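Local coordinates for protein SusD homolog (Bacteroides thetaiotaomicron, PDB 4MRU) that probably binds mucin O-glycans as a SusD-family outer-membrane lipoprotein, at residues Ile117-Thr122 and His200-Arg205; Ile128-Val133 and Tyr156-Gln161; Glu429-His434 and Arg460-Pro465. All coordinates share one frame; numbering follows the deposited sequence. Where two conformers were deposited one is given.

Contact 1: Ile117-Thr122 and His200-Arg205; sequences IMQRVT and HSLQLR. With EDO (1,2-ethanediol), chain E; EDO (1,2-ethanediol), chain F.
Q119 and R205 meet across two buried helices through a single hydrogen bond, and the arginine, followed from its root to its tip, shows how a long side chain can bridge backbones that do not touch. The nearest CA atoms, those of Q119 and L202, are 9.3 Å apart. CB of R205 leaves helix 192-209 in the direction of segment 117-122, and the bend at chi3 (-89°) swings the guanidinium round after CD has passed 3.7 Å from Q119 OE1. NE is directed to the salt bridge with E329. NH1 has two acceptors: it donates to Q119 OE1 at 3.1 Å, with an N-H...O angle of 153°, and to O1 of a 1,2-ethanediol (chain F), probably from the crystallisation liquor, at 2.9 Å. NH2 takes the other end of the same diol, O2, so that one small molecule spans both terminal nitrogens.

The amide plane of Q119 stands at right angles to the guanidinium, yet the bond suits both groups. OE1 lies in the guanidinium plane, while NH1 lies in the carbonyl plane and meets a lone pair at a C=O...N angle of 142°. Turning the amide over would offer its nitrogen to R205; instead Q119 NE2 is hydrogen-bonded to D123, one turn further along its own helix, which fixes the flip. The methyl CD1 of L202 lies 3.5 Å from the same oxygen, Q119 OE1, as the two side chains slide past each other in opposite directions.

On another side of helix 192-209, Q203 grips a second such diol (chain E), OE1 receiving a bond and NE2 giving one. Helix 152-173 flanks both partners, reached by M118 and Q203, while helix 81-100 packs on I117 and V121, and helix 327-339 lies against S201, L204 and R205.

Contact 2: Ile128-Val133 and Tyr156-Gln161; sequences IPYSKV and YMRMFQ
Y130 reaches from a loop to M159 on helix 152-173, and the contact turns on how each of the two side chains is set. The tyrosine has CG anti to its own N (chi1 -169°), a choice that sends the ring across to the helix. M159, modelled as selenomethionine, leaves its backbone to one side, but the chain stays extended beyond CG (chi2 178°), which carries it obliquely across the ring from the hydroxyl end to CE1. Its CG lies 3.5 Å from Y130 OH and its methyl CE 3.7 Å from Y130 CE1. Between them the selenium sits 5.3 Å from the centre of the Y130 ring, 27° off the normal.

R158 comes to the same ring differently: its CG, 4.0 Å from Y130 CE2, meets the edge near the ring plane. Two successive bends, at chi2 and chi3, then carry the guanidinium out to S131, whose CB lies 3.7 Å above one face of that group, offset toward its rim. S131 OG is hydrogen-bonded to D150, while Y130 OH is bonded to E162 and its ring makes a cation-pi contact with R114.

Y130 opens a type I beta turn that ends at V133, and its pairing with M159 is a Met-aromatic contact, here seating a loop between two helices of a largely helical, TPR-like protein.

Contact 3: Glu429-His434 and Arg460-Pro465; sequences ESWSEH and RRLMYP
The indole of W431 packs against the backbone of R460, R461 and L462, a buried helix-to-loop contact in which helix 427-437 meets the chain leading to helix 466-471. No direct hydrogen bond crosses between the two segments; the contact is van der Waals packing of an aromatic ring on main chain. With CG anti to the backbone N (chi1 177°), the tryptophan pushes its six-membered ring outward from the helix, and the far carbons of that ring do the touching. CZ2 comes to 3.9 Å from R461 N, and CH2 to 3.9 Å from R461 CA. L462 N stands at the ring edge, near its plane, 4.0 Å from CH2, and the leucine side chain adds a looser apolar touch. Next along the same edge from CZ2, NE1 is hydrogen-bonded to M459, just before segment 460-465, which limits how the ring can turn.

The polar link is indirect. One water donates to H434 O at 2.9 Å and accepts from R460 NH1 at 2.8 Å, joining the helix to the arginine tip, whose NH2 also forms a salt bridge with D503. R461 starts away from the helix; its guanidinium pairs with D494 and lays NH2 over one face of the Y464 ring.

Helix 104-125 lies beside both partners: I124 touches W431 and L462, and its backbone is hydrogen-bonded to that of L462. Helix 408-423 packs on S430 and E433, and helix 81-100 receives P465.

In the fold
Contacts 1 and 3 are buried near the middle of the chain, whereas the centre of contact 2 lies about 19 Å from that of the chain and the contact is partly buried. Helix 104-125 is common ground: it supplies one side of contact 1 and flanks the other two. Contact 1 joins helix to helix through polar tips, while contacts 2 and 3 seat loops on helices by aromatic packing, assisted in contact 3 by a water. M159 ties contact 2 to contact 1, its CE packing 3.2 Å from Q119 N. A long, weak ion pair between R205 and E429 links contacts 1 and 3. Contacts 2 and 3 do not touch; their nearest atoms are about 5 Å apart.

Contact 1: Ile117-Thr122 and His200-Arg205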
loop_
_atom_site.group_PDB
_atom_site.type_symbol
_atom_site.label_atom_id
_atom_site.label_comp_id
_atom_site.label_asym_id
_atom_site.label_seq_id
_atom_site.Cartn_x
_atom_site.Cartn_y
_atom_site.Cartn_z
ATOM N N ILE A 117 -11.163 2.447 1.798
ATOM C CA ILE A 117 -10.737 1.894 3.077
ATOM C C ILE A 117 -10.623 0.377 2.994
ATOM O O ILE A 117 -9.631 -0.230 3.394
ATOM C CB ILE A 117 -11.762 2.229 4.183
ATOM C CG1 ILE A 117 -11.739 3.707 4.475
ATOM C CG2 ILE A 117 -11.450 1.454 5.459
ATOM C CD1 ILE A 117 -12.975 4.232 5.196
HETATM N N MSE A 118 -11.675 -0.232 2.459
HETATM C CA MSE A 118 -11.802 -1.669 2.550
HETATM C C MSE A 118 -11.057 -2.429 1.459
HETATM O O MSE A 118 -10.812 -3.636 1.613
HETATM C CB MSE A 118 -13.274 -2.037 2.477
HETATM C CG MSE A 118 -14.061 -1.532 3.687
HETATM SE SE MSE A 118 -13.349 -2.302 5.376
HETATM C CE MSE A 118 -14.180 -1.063 6.678
ATOM N N GLN A 119 -10.700 -1.775 0.359
ATOM C CA GLN A 119 -9.816 -2.418 -0.628
ATOM C C GLN A 119 -8.526 -2.897 0.062
ATOM O O GLN A 119 -8.021 -4.010 -0.186
ATOM C CB GLN A 119 -9.513 -1.479 -1.811
ATOM C CG GLN A 119 -8.451 -1.966 -2.813
ATOM C CD GLN A 119 -7.122 -1.290 -2.557
ATOM O OE1 GLN A 119 -6.947 -0.116 -2.871
ATOM N NE2 GLN A 119 -6.189 -2.006 -1.950
ATOM N N ARG A 120 -8.016 -2.087 0.968
ATOM C CA ARG A 120 -6.796 -2.406 1.687
ATOM C C ARG A 120 -7.047 -3.602 2.614
ATOM O O ARG A 120 -6.230 -4.522 2.709
ATOM C CB ARG A 120 -6.302 -1.220 2.488
ATOM C CG ARG A 120 -5.659 -0.105 1.671
ATOM C CD ARG A 120 -5.816 1.244 2.314
ATOM N NE ARG A 120 -5.433 1.237 3.739
ATOM C CZ ARG A 120 -4.181 1.360 4.173
ATOM N NH1 ARG A 120 -3.162 1.442 3.313
ATOM N NH2 ARG A 120 -3.944 1.326 5.452
ATOM N N VAL A 121 -8.171 -3.589 3.304
ATOM C CA VAL A 121 -8.456 -4.638 4.272
ATOM C C VAL A 121 -8.639 -6.003 3.610
ATOM O O VAL A 121 -8.094 -6.986 4.075
ATOM C CB VAL A 121 -9.699 -4.282 5.121
ATOM C CG1 VAL A 121 -10.012 -5.358 6.134
ATOM C CG2 VAL A 121 -9.458 -2.940 5.832
ATOM N N THR A 122 -9.398 -6.085 2.513
ATOM C CA THR A 122 -9.514 -7.375 1.859
ATOM C C THR A 122 -8.146 -7.813 1.279
ATOM O O THR A 122 -7.851 -9.005 1.283
ATOM C CB THR A 122 -10.598 -7.461 0.762
ATOM O OG1 THR A 122 -10.651 -8.818 0.273
ATOM C CG2 THR A 122 -10.342 -6.551 -0.385
ATOM N N HIS A 200 -11.302 6.722 -10.822
ATOM C CA HIS A 200 -10.804 5.971 -11.996
ATOM C C HIS A 200 -9.413 5.362 -11.779
ATOM O O HIS A 200 -9.108 4.276 -12.277
ATOM C CB HIS A 200 -10.815 6.860 -13.217
ATOM C CG HIS A 200 -12.173 7.381 -13.551
ATOM N ND1 HIS A 200 -12.386 8.663 -14.036
ATOM C CD2 HIS A 200 -13.398 6.837 -13.383
ATOM C CE1 HIS A 200 -13.681 8.841 -14.221
ATOM N NE2 HIS A 200 -14.314 7.763 -13.797
ATOM N N SER A 201 -8.566 6.075 -11.060
ATOM C CA SER A 201 -7.257 5.582 -10.726
ATOM C C SER A 201 -7.360 4.339 -9.789
ATOM O O SER A 201 -6.666 3.384 -9.963
ATOM C CB SER A 201 -6.422 6.699 -10.088
ATOM O OG SER A 201 -6.389 7.849 -10.934
ATOM N N LEU A 202 -8.261 4.390 -8.823
ATOM C CA LEU A 202 -8.492 3.248 -7.943
ATOM C C LEU A 202 -9.041 2.064 -8.722
ATOM O O LEU A 202 -8.631 0.932 -8.460
ATOM C CB LEU A 202 -9.474 3.620 -6.859
ATOM C CG LEU A 202 -9.777 2.623 -5.745
ATOM C CD1 LEU A 202 -8.504 2.196 -5.045
ATOM C CD2 LEU A 202 -10.763 3.245 -4.761
ATOM N N GLN A 203 -9.972 2.305 -9.655
ATOM C CA GLN A 203 -10.453 1.230 -10.537
ATOM C C GLN A 203 -9.289 0.595 -11.309
ATOM O O GLN A 203 -9.224 -0.621 -11.447
ATOM C CB GLN A 203 -11.477 1.726 -11.527
ATOM C CG GLN A 203 -12.812 2.137 -10.943
ATOM C CD GLN A 203 -13.681 2.895 -11.962
ATOM O OE1 GLN A 203 -13.199 3.749 -12.716
ATOM N NE2 GLN A 203 -14.974 2.569 -11.982
ATOM N N LEU A 204 -8.375 1.417 -11.788
ATOM C CA LEU A 204 -7.195 0.932 -12.492
ATOM C C LEU A 204 -6.302 0.055 -11.592
ATOM O O LEU A 204 -5.851 -1.012 -11.990
ATOM C CB LEU A 204 -6.404 2.120 -13.032
ATOM C CG LEU A 204 -5.091 1.812 -13.758
ATOM C CD1 LEU A 204 -5.328 0.885 -14.940
ATOM C CD2 LEU A 204 -4.440 3.099 -14.213
ATOM N N ARG A 205 -6.051 0.531 -10.378
ATOM C CA ARG A 205 -5.242 -0.213 -9.423
ATOM C C ARG A 205 -5.859 -1.586 -9.131
ATOM O O ARG A 205 -5.199 -2.590 -9.174
ATOM C CB ARG A 205 -5.136 0.568 -8.122
ATOM C CG ARG A 205 -4.317 -0.133 -7.071
ATOM C CD ARG A 205 -4.579 0.441 -5.672
ATOM N NE ARG A 205 -3.685 1.552 -5.377
ATOM C CZ ARG A 205 -3.748 2.271 -4.255
ATOM N NH1 ARG A 205 -4.680 1.995 -3.346
ATOM N NH2 ARG A 205 -2.885 3.259 -4.054
HETATM C C1 EDO E . -16.603 3.836 -14.979
HETATM O O1 EDO E . -16.657 4.254 -13.616
HETATM C C2 EDO E . -15.372 4.441 -15.609
HETATM O O2 EDO E . -14.273 3.675 -15.133
HETATM C C1 EDO F . -5.428 4.119 -0.836
HETATM O O1 EDO F . -5.185 2.731 -0.581
HETATM C C2 EDO F . -4.210 4.782 -0.293
HETATM O O2 EDO F . -3.168 4.277 -1.109
#

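Contact 2: Ile128-Val133 and Tyr156-Gln161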
loop_
_atom_site.group_PDB
_atom_site.type_symbol
_atom_site.label_atom_id
_atom_site.label_comp_id
_atom_site.label_asym_id
_atom_site.label_seq_id
_atom_site.Cartn_x
_atom_site.Cartn_y
_atom_site.Cartn_z
ATOM N N ILE A 128 -13.468 -10.973 3.901
ATOM C CA ILE A 128 -13.806 -10.024 4.932
ATOM C C ILE A 128 -15.311 -9.778 4.919
ATOM O O ILE A 128 -15.965 -9.910 3.879
ATOM C CB ILE A 128 -13.135 -8.629 4.751
ATOM C CG1 ILE A 128 -13.457 -8.000 3.399
ATOM C CG2 ILE A 128 -11.618 -8.698 4.880
ATOM C CD1 ILE A 128 -13.244 -6.500 3.410
ATOM N N PRO A 129 -15.848 -9.374 6.066
ATOM C CA PRO A 129 -17.193 -8.808 6.124
ATOM C C PRO A 129 -17.234 -7.541 5.286
ATOM O O PRO A 129 -16.317 -6.767 5.340
ATOM C CB PRO A 129 -17.381 -8.471 7.596
ATOM C CG PRO A 129 -16.299 -9.196 8.321
ATOM C CD PRO A 129 -15.170 -9.344 7.371
ATOM N N TYR A 130 -18.224 -7.430 4.422
ATOM C CA TYR A 130 -18.345 -6.319 3.537
ATOM C C TYR A 130 -19.835 -6.116 3.173
ATOM O O TYR A 130 -20.479 -5.282 3.767
ATOM C CB TYR A 130 -17.493 -6.496 2.265
ATOM C CG TYR A 130 -17.428 -5.178 1.468
ATOM C CD1 TYR A 130 -16.720 -4.089 1.947
ATOM C CD2 TYR A 130 -18.042 -5.052 0.237
ATOM C CE1 TYR A 130 -16.654 -2.881 1.237
ATOM C CE2 TYR A 130 -17.952 -3.881 -0.488
ATOM C CZ TYR A 130 -17.291 -2.793 0.025
ATOM O OH TYR A 130 -17.234 -1.619 -0.660
ATOM N N SER A 131 -20.393 -6.913 2.263
ATOM C CA SER A 131 -21.784 -6.703 1.804
ATOM C C SER A 131 -22.858 -6.958 2.886
ATOM O O SER A 131 -23.949 -6.406 2.816
ATOM C CB SER A 131 -22.100 -7.551 0.540
ATOM O OG SER A 131 -22.113 -8.946 0.853
ATOM N N LYS A 132 -22.573 -7.804 3.864
ATOM C CA LYS A 132 -23.592 -8.190 4.861
ATOM C C LYS A 132 -23.373 -7.525 6.209
ATOM O O LYS A 132 -23.908 -7.970 7.217
ATOM C CB LYS A 132 -23.601 -9.709 5.029
ATOM C CG LYS A 132 -24.009 -10.435 3.745
ATOM C CD LYS A 132 -23.611 -11.887 3.803
ATOM C CE LYS A 132 -24.123 -12.643 2.593
ATOM N NZ LYS A 132 -23.741 -14.068 2.720
ATOM N N VAL A 133 -22.559 -6.482 6.253
ATOM C CA VAL A 133 -22.404 -5.744 7.492
ATOM C C VAL A 133 -23.684 -4.927 7.716
ATOM O O VAL A 133 -24.132 -4.237 6.807
ATOM C CB VAL A 133 -21.160 -4.857 7.459
ATOM C CG1 VAL A 133 -21.074 -4.031 8.730
ATOM C CG2 VAL A 133 -19.910 -5.731 7.291
ATOM N N TYR A 156 -14.312 -7.702 -4.318
ATOM C CA TYR A 156 -13.839 -6.910 -5.462
ATOM C C TYR A 156 -14.977 -6.633 -6.441
ATOM O O TYR A 156 -15.163 -5.501 -6.882
ATOM C CB TYR A 156 -12.676 -7.618 -6.150
ATOM C CG TYR A 156 -11.331 -7.132 -5.706
ATOM C CD1 TYR A 156 -10.743 -7.575 -4.516
ATOM C CD2 TYR A 156 -10.626 -6.193 -6.460
ATOM C CE1 TYR A 156 -9.491 -7.091 -4.135
ATOM C CE2 TYR A 156 -9.403 -5.695 -6.048
ATOM C CZ TYR A 156 -8.844 -6.140 -4.881
ATOM O OH TYR A 156 -7.589 -5.660 -4.507
HETATM N N MSE A 157 -15.808 -7.619 -6.735
HETATM C CA MSE A 157 -16.855 -7.389 -7.752
HETATM C C MSE A 157 -17.880 -6.386 -7.226
HETATM O O MSE A 157 -18.382 -5.534 -7.983
HETATM C CB MSE A 157 -17.488 -8.706 -8.156
HETATM C CG MSE A 157 -16.511 -9.599 -8.955
HETATM SE SE MSE A 157 -15.005 -8.721 -9.917
HETATM C CE MSE A 157 -13.745 -9.967 -9.070
ATOM N N ARG A 158 -18.188 -6.441 -5.935
ATOM C CA ARG A 158 -19.116 -5.513 -5.342
ATOM C C ARG A 158 -18.514 -4.111 -5.297
ATOM O O ARG A 158 -19.177 -3.143 -5.632
ATOM C CB ARG A 158 -19.565 -6.004 -3.941
ATOM C CG ARG A 158 -20.552 -5.061 -3.232
ATOM C CD ARG A 158 -21.870 -4.880 -3.982
ATOM N NE ARG A 158 -22.787 -5.961 -3.686
ATOM C CZ ARG A 158 -23.682 -5.939 -2.700
ATOM N NH1 ARG A 158 -23.813 -4.875 -1.914
ATOM N NH2 ARG A 158 -24.460 -6.990 -2.496
HETATM N N MSE A 159 -17.235 -3.991 -4.941
HETATM C CA MSE A 159 -16.550 -2.704 -5.008
HETATM C C MSE A 159 -16.585 -2.117 -6.408
HETATM O O MSE A 159 -16.838 -0.920 -6.580
HETATM C CB MSE A 159 -15.079 -2.858 -4.513
HETATM C CG MSE A 159 -15.061 -3.130 -3.010
HETATM SE SE MSE A 159 -13.166 -3.386 -2.490
HETATM C CE MSE A 159 -13.476 -3.140 -0.605
ATOM N N PHE A 160 -16.323 -2.923 -7.427
ATOM C CA PHE A 160 -16.356 -2.394 -8.772
ATOM C C PHE A 160 -17.759 -1.862 -9.096
ATOM O O PHE A 160 -17.889 -0.782 -9.684
ATOM C CB PHE A 160 -15.958 -3.420 -9.825
ATOM C CG PHE A 160 -14.474 -3.687 -9.894
ATOM C CD1 PHE A 160 -13.574 -2.663 -10.105
ATOM C CD2 PHE A 160 -14.000 -4.978 -9.803
ATOM C CE1 PHE A 160 -12.212 -2.921 -10.204
ATOM C CE2 PHE A 160 -12.637 -5.251 -9.939
ATOM C CZ PHE A 160 -11.745 -4.226 -10.126
ATOM N N GLN A 161 -18.788 -2.592 -8.676
ATOM C CA GLN A 161 -20.158 -2.142 -8.887
ATOM C C GLN A 161 -20.418 -0.835 -8.137
ATOM O O GLN A 161 -20.954 0.134 -8.701
ATOM C CB GLN A 161 -21.117 -3.252 -8.465
ATOM C CG GLN A 161 -22.596 -3.025 -8.705
ATOM C CD GLN A 161 -23.417 -4.105 -8.006
ATOM O OE1 GLN A 161 -22.952 -5.243 -7.803
ATOM N NE2 GLN A 161 -24.609 -3.743 -7.581
#

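Contact 3: Glu429-His434 and Arg460-Pro465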
loop_
_atom_site.group_PDB
_atom_site.type_symbol
_atom_site.label_atom_id
_atom_site.label_comp_id
_atom_site.label_asym_id
_atom_site.label_seq_id
_atom_site.Cartn_x
_atom_site.Cartn_y
_atom_site.Cartn_z
ATOM N N GLU A 429 0.077 -1.051 0.043
ATOM C CA GLU A 429 0.010 -1.193 -1.419
ATOM C C GLU A 429 1.238 -1.897 -1.996
ATOM O O GLU A 429 1.085 -2.764 -2.856
ATOM C CB GLU A 429 -0.147 0.151 -2.099
ATOM C CG GLU A 429 -0.188 0.079 -3.629
ATOM C CD GLU A 429 -1.380 -0.723 -4.171
ATOM O OE1 GLU A 429 -2.356 -1.011 -3.444
ATOM O OE2 GLU A 429 -1.332 -1.117 -5.337
ATOM N N SER A 430 2.440 -1.545 -1.523
ATOM C CA SER A 430 3.674 -2.167 -1.978
ATOM C C SER A 430 3.739 -3.642 -1.589
ATOM O O SER A 430 4.219 -4.490 -2.335
ATOM C CB SER A 430 4.870 -1.407 -1.427
ATOM O OG SER A 430 5.045 -0.195 -2.121
ATOM N N TRP A 431 3.202 -3.967 -0.425
ATOM C CA TRP A 431 3.136 -5.374 -0.021
ATOM C C TRP A 431 2.230 -6.160 -0.974
ATOM O O TRP A 431 2.591 -7.277 -1.384
ATOM C CB TRP A 431 2.680 -5.482 1.424
ATOM C CG TRP A 431 2.514 -6.883 1.930
ATOM C CD1 TRP A 431 3.243 -7.964 1.587
ATOM C CD2 TRP A 431 1.563 -7.330 2.905
ATOM N NE1 TRP A 431 2.809 -9.082 2.267
ATOM C CE2 TRP A 431 1.787 -8.725 3.092
ATOM C CE3 TRP A 431 0.550 -6.699 3.635
ATOM C CZ2 TRP A 431 1.040 -9.496 3.982
ATOM C CZ3 TRP A 431 -0.210 -7.466 4.516
ATOM C CH2 TRP A 431 0.053 -8.854 4.691
ATOM N N SER A 432 1.073 -5.593 -1.310
ATOM C CA SER A 432 0.140 -6.284 -2.187
ATOM C C SER A 432 0.783 -6.475 -3.520
ATOM O O SER A 432 0.679 -7.532 -4.106
ATOM C CB SER A 432 -1.180 -5.514 -2.289
ATOM O OG SER A 432 -1.805 -5.509 -1.041
ATOM N N GLU A 433 1.464 -5.445 -4.019
ATOM C CA GLU A 433 2.083 -5.577 -5.325
ATOM C C GLU A 433 3.257 -6.566 -5.343
ATOM O O GLU A 433 3.540 -7.195 -6.370
ATOM C CB GLU A 433 2.507 -4.187 -5.817
ATOM C CG GLU A 433 1.276 -3.354 -6.196
ATOM C CD GLU A 433 0.543 -3.991 -7.363
ATOM O OE1 GLU A 433 0.965 -3.685 -8.493
ATOM O OE2 GLU A 433 -0.372 -4.851 -7.147
ATOM N N HIS A 434 3.955 -6.654 -4.229
ATOM C CA HIS A 434 5.036 -7.610 -4.046
ATOM C C HIS A 434 4.488 -9.031 -4.013
ATOM O O HIS A 434 4.989 -9.917 -4.688
ATOM C CB HIS A 434 5.886 -7.312 -2.776
ATOM C CG HIS A 434 6.864 -8.403 -2.455
ATOM N ND1 HIS A 434 8.087 -8.518 -3.077
ATOM C CD2 HIS A 434 6.742 -9.500 -1.673
ATOM C CE1 HIS A 434 8.683 -9.627 -2.684
ATOM N NE2 HIS A 434 7.907 -10.224 -1.802
ATOM N N ARG A 460 2.007 -13.823 3.177
ATOM C CA ARG A 460 1.069 -13.803 2.054
ATOM C C ARG A 460 -0.267 -13.134 2.415
ATOM O O ARG A 460 -1.003 -12.691 1.549
ATOM C CB ARG A 460 0.854 -15.238 1.571
ATOM C CG ARG A 460 2.131 -15.995 1.220
ATOM C CD ARG A 460 3.149 -15.189 0.417
ATOM N NE ARG A 460 2.712 -14.939 -0.921
ATOM C CZ ARG A 460 3.466 -14.416 -1.887
ATOM N NH1 ARG A 460 4.716 -14.020 -1.664
ATOM N NH2 ARG A 460 2.934 -14.234 -3.073
ATOM N N ARG A 461 -0.522 -13.009 3.713
ATOM C CA ARG A 461 -1.658 -12.343 4.260
ATOM C C ARG A 461 -1.471 -12.233 5.774
ATOM O O ARG A 461 -0.551 -12.819 6.338
ATOM C CB ARG A 461 -2.938 -13.115 3.960
ATOM C CG ARG A 461 -2.932 -14.535 4.553
ATOM C CD ARG A 461 -4.195 -15.293 4.220
ATOM N NE ARG A 461 -5.384 -14.823 4.916
ATOM C CZ ARG A 461 -5.753 -15.166 6.157
ATOM N NH1 ARG A 461 -5.009 -15.973 6.907
ATOM N NH2 ARG A 461 -6.893 -14.680 6.662
ATOM N N LEU A 462 -2.363 -11.501 6.436
ATOM C CA LEU A 462 -2.457 -11.486 7.896
ATOM C C LEU A 462 -3.550 -12.446 8.377
ATOM O O LEU A 462 -4.533 -12.666 7.677
ATOM C CB LEU A 462 -2.811 -10.108 8.454
ATOM C CG LEU A 462 -1.744 -9.119 8.757
ATOM C CD1 LEU A 462 -2.331 -7.926 9.539
ATOM C CD2 LEU A 462 -0.614 -9.788 9.531
HETATM N N MSE A 463 -3.394 -12.910 9.607
HETATM C CA MSE A 463 -4.314 -13.856 10.218
HETATM C C MSE A 463 -5.438 -13.104 10.875
HETATM O O MSE A 463 -5.241 -11.996 11.324
HETATM C CB MSE A 463 -3.613 -14.701 11.286
HETATM C CG MSE A 463 -2.507 -15.539 10.664
HETATM SE SE MSE A 463 -0.793 -14.557 10.806
HETATM C CE MSE A 463 -0.417 -14.876 12.724
ATOM N N TYR A 464 -6.626 -13.694 10.911
ATOM C CA TYR A 464 -7.783 -13.038 11.532
ATOM C C TYR A 464 -7.562 -12.871 13.023
ATOM O O TYR A 464 -6.840 -13.632 13.607
ATOM C CB TYR A 464 -9.049 -13.828 11.298
ATOM C CG TYR A 464 -9.438 -13.903 9.816
ATOM C CD1 TYR A 464 -9.693 -12.754 9.081
ATOM C CD2 TYR A 464 -9.596 -15.113 9.187
ATOM C CE1 TYR A 464 -10.110 -12.818 7.746
ATOM C CE2 TYR A 464 -9.981 -15.202 7.845
ATOM C CZ TYR A 464 -10.259 -14.068 7.136
ATOM O OH TYR A 464 -10.661 -14.204 5.821
ATOM N N PRO A 465 -8.120 -11.818 13.611
ATOM C CA PRO A 465 -7.849 -11.560 15.031
ATOM C C PRO A 465 -8.563 -12.559 15.920
ATOM O O PRO A 465 -9.604 -13.127 15.532
ATOM C CB PRO A 465 -8.394 -10.136 15.249
ATOM C CG PRO A 465 -9.344 -9.895 14.174
ATOM C CD PRO A 465 -8.956 -10.780 13.007
HETATM O O HOH W 1 5.824 -12.510 -3.738
#